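Local coordinates for organophosphorus hydrolase (Pseudomonas pseudoalcaligenes, PDB 4LE6), which probably hydrolyses organophosphate triesters, as a zinc-dependent enzyme of the metallo-beta-lactamase superfamily, at residues S232-S237 / S241-G246. Residues are numbered along the deposited sequence; the frame is centred on the assembly and turned at random.
Sequences SYLFKS and SLLVWG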
loop_
_atom_site.group_PDB
_atom_site.type_symbol
_atom_site.label_atom_id
_atom_site.label_comp_id
_atom_site.label_asym_id
_atom_site.label_seq_id
_atom_site.Cartn_x
_atom_site.Cartn_y
_atom_site.Cartn_z
ATOM N N SER A 232 -17.586 -15.375 5.653
ATOM C CA SER A 232 -17.009 -14.478 4.662
ATOM C C SER A 232 -18.116 -14.008 3.722
ATOM O O SER A 232 -19.125 -14.688 3.588
ATOM C CB SER A 232 -15.912 -15.198 3.868
ATOM O OG SER A 232 -14.923 -15.705 4.743
ATOM N N TYR A 233 -17.939 -12.856 3.075
ATOM C CA TYR A 233 -18.979 -12.332 2.188
ATOM C C TYR A 233 -18.454 -12.100 0.777
ATOM O O TYR A 233 -17.434 -11.451 0.585
ATOM C CB TYR A 233 -19.577 -11.047 2.770
ATOM C CG TYR A 233 -20.246 -11.266 4.116
ATOM C CD1 TYR A 233 -21.510 -11.838 4.211
ATOM C CD2 TYR A 233 -19.599 -10.924 5.289
ATOM C CE1 TYR A 233 -22.112 -12.048 5.440
ATOM C CE2 TYR A 233 -20.185 -11.117 6.512
ATOM C CZ TYR A 233 -21.444 -11.684 6.586
ATOM O OH TYR A 233 -22.020 -11.872 7.824
ATOM N N LEU A 234 -19.189 -12.610 -0.207
ATOM C CA LEU A 234 -18.795 -12.493 -1.603
ATOM C C LEU A 234 -19.646 -11.434 -2.313
ATOM O O LEU A 234 -20.884 -11.458 -2.233
ATOM C CB LEU A 234 -18.939 -13.850 -2.289
ATOM C CG LEU A 234 -18.531 -13.949 -3.754
ATOM C CD1 LEU A 234 -17.036 -13.733 -3.914
ATOM C CD2 LEU A 234 -18.964 -15.321 -4.278
ATOM N N PHE A 235 -18.947 -10.510 -2.973
ATOM C CA PHE A 235 -19.530 -9.448 -3.785
ATOM C C PHE A 235 -19.130 -9.692 -5.235
ATOM O O PHE A 235 -17.949 -9.935 -5.522
ATOM C CB PHE A 235 -19.017 -8.079 -3.319
ATOM C CG PHE A 235 -19.525 -7.682 -1.975
ATOM C CD1 PHE A 235 -18.966 -8.203 -0.825
ATOM C CD2 PHE A 235 -20.596 -6.822 -1.858
ATOM C CE1 PHE A 235 -19.478 -7.862 0.417
ATOM C CE2 PHE A 235 -21.099 -6.479 -0.635
ATOM C CZ PHE A 235 -20.548 -7.008 0.506
ATOM N N LYS A 236 -20.109 -9.665 -6.131
ATOM C CA LYS A 236 -19.889 -9.885 -7.562
ATOM C C LYS A 236 -20.549 -8.786 -8.376
ATOM O O LYS A 236 -21.727 -8.487 -8.170
ATOM C CB LYS A 236 -20.532 -11.193 -8.006
ATOM C CG LYS A 236 -19.970 -12.449 -7.371
ATOM C CD LYS A 236 -20.558 -13.678 -8.085
ATOM C CE LYS A 236 -20.941 -14.783 -7.114
ATOM N NZ LYS A 236 -21.778 -15.851 -7.767
ATOM N N SER A 237 -19.804 -8.208 -9.309
ATOM C CA SER A 237 -20.350 -7.223 -10.229
ATOM C C SER A 237 -19.490 -7.226 -11.484
ATOM O O SER A 237 -18.264 -7.264 -11.379
ATOM C CB SER A 237 -20.318 -5.837 -9.573
ATOM O OG SER A 237 -20.685 -4.829 -10.504
ATOM N N SER A 241 -15.140 -10.367 -8.783
ATOM C CA SER A 241 -15.555 -10.879 -7.485
ATOM C C SER A 241 -14.600 -10.423 -6.415
ATOM O O SER A 241 -13.386 -10.390 -6.627
ATOM C CB SER A 241 -15.584 -12.407 -7.493
ATOM O OG SER A 241 -16.502 -12.874 -8.447
ATOM N N LEU A 242 -15.165 -10.086 -5.265
ATOM C CA LEU A 242 -14.406 -9.704 -4.097
ATOM C C LEU A 242 -14.924 -10.480 -2.906
ATOM O O LEU A 242 -16.129 -10.515 -2.645
ATOM C CB LEU A 242 -14.532 -8.203 -3.818
ATOM C CG LEU A 242 -13.937 -7.713 -2.488
ATOM C CD1 LEU A 242 -12.448 -7.991 -2.390
ATOM C CD2 LEU A 242 -14.174 -6.228 -2.347
ATOM N N LEU A 243 -14.007 -11.107 -2.185
ATOM C CA LEU A 243 -14.376 -11.844 -0.990
ATOM C C LEU A 243 -13.868 -11.072 0.215
ATOM O O LEU A 243 -12.662 -10.923 0.403
ATOM C CB LEU A 243 -13.774 -13.245 -1.011
ATOM C CG LEU A 243 -14.198 -14.126 0.162
ATOM C CD1 LEU A 243 -15.633 -14.616 -0.014
ATOM C CD2 LEU A 243 -13.231 -15.294 0.297
ATOM N N VAL A 244 -14.800 -10.556 1.008
ATOM C CA VAL A 244 -14.456 -9.869 2.240
ATOM C C VAL A 244 -14.422 -10.961 3.277
ATOM O O VAL A 244 -15.480 -11.435 3.722
ATOM C CB VAL A 244 -15.474 -8.803 2.618
ATOM C CG1 VAL A 244 -14.999 -8.048 3.867
ATOM C CG2 VAL A 244 -15.680 -7.872 1.439
ATOM N N TRP A 245 -13.211 -11.376 3.652
ATOM C CA TRP A 245 -13.080 -12.739 4.180
ATOM C C TRP A 245 -13.025 -12.837 5.692
ATOM O O TRP A 245 -13.124 -13.924 6.240
ATOM C CB TRP A 245 -11.947 -13.536 3.492
ATOM C CG TRP A 245 -10.522 -13.266 3.890
ATOM C CD1 TRP A 245 -10.063 -12.442 4.877
ATOM C CD2 TRP A 245 -9.360 -13.841 3.273
ATOM N NE1 TRP A 245 -8.682 -12.483 4.919
ATOM C CE2 TRP A 245 -8.235 -13.331 3.944
ATOM C CE3 TRP A 245 -9.169 -14.748 2.222
ATOM C CZ2 TRP A 245 -6.932 -13.695 3.598
ATOM C CZ3 TRP A 245 -7.876 -15.111 1.885
ATOM C CH2 TRP A 245 -6.775 -14.582 2.570
ATOM N N GLY A 246 -12.894 -11.697 6.365
ATOM C CA GLY A 246 -12.832 -11.682 7.804
ATOM C C GLY A 246 -11.450 -12.105 8.287
ATOM O O GLY A 246 -10.426 -11.617 7.804
#
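Tyr233 and Phe235 pair with Val244 and Leu242 as the hydrogen-bonded pairs of an antiparallel hairpin, its short strand axes 4.6 Å apart at 165°. Four backbone bonds join them; the one from Phe235 N to Leu242 O, 2.8 Å long, is nearly straight at 174°. Leu234–Leu243 is the non-hydrogen-bonded pair between them, and Lys236–Ser241 is another, beyond Phe235–Leu242 toward the turn. On the face carrying Tyr233, Phe235, Leu242 and Val244, the Phe235 ring, with CG anti to the carbonyl carbon, meets Val244 CG2 obliquely, CE1 3.9 Å away. Both side chains also touch Ile103 of strand 100-103, in the other large sheet of the sandwich, while the Tyr233 hydroxyl bonds to Leu137 O. On the other face, Leu243 CD1 leans across to Leu234 CB (4.1 Å), and Ser241 OG lies 3.7 Å from Lys236 CG. Ser232 OG donates to Trp245 O at 2.9 Å, the donor standing 31° out of the carbonyl plane of Trp245, and also bonds to Ser223 OG. This side-chain bond extends the pairing beyond the last backbone rung, just ahead of the zinc ligand Asp247. The four backbone bonds therefore satisfy the amides and carbonyls that Tyr233, Phe235, Leu242 and Val244 turn inward, and the largely apolar Phe235 and Val244 face packs on the opposing sheet.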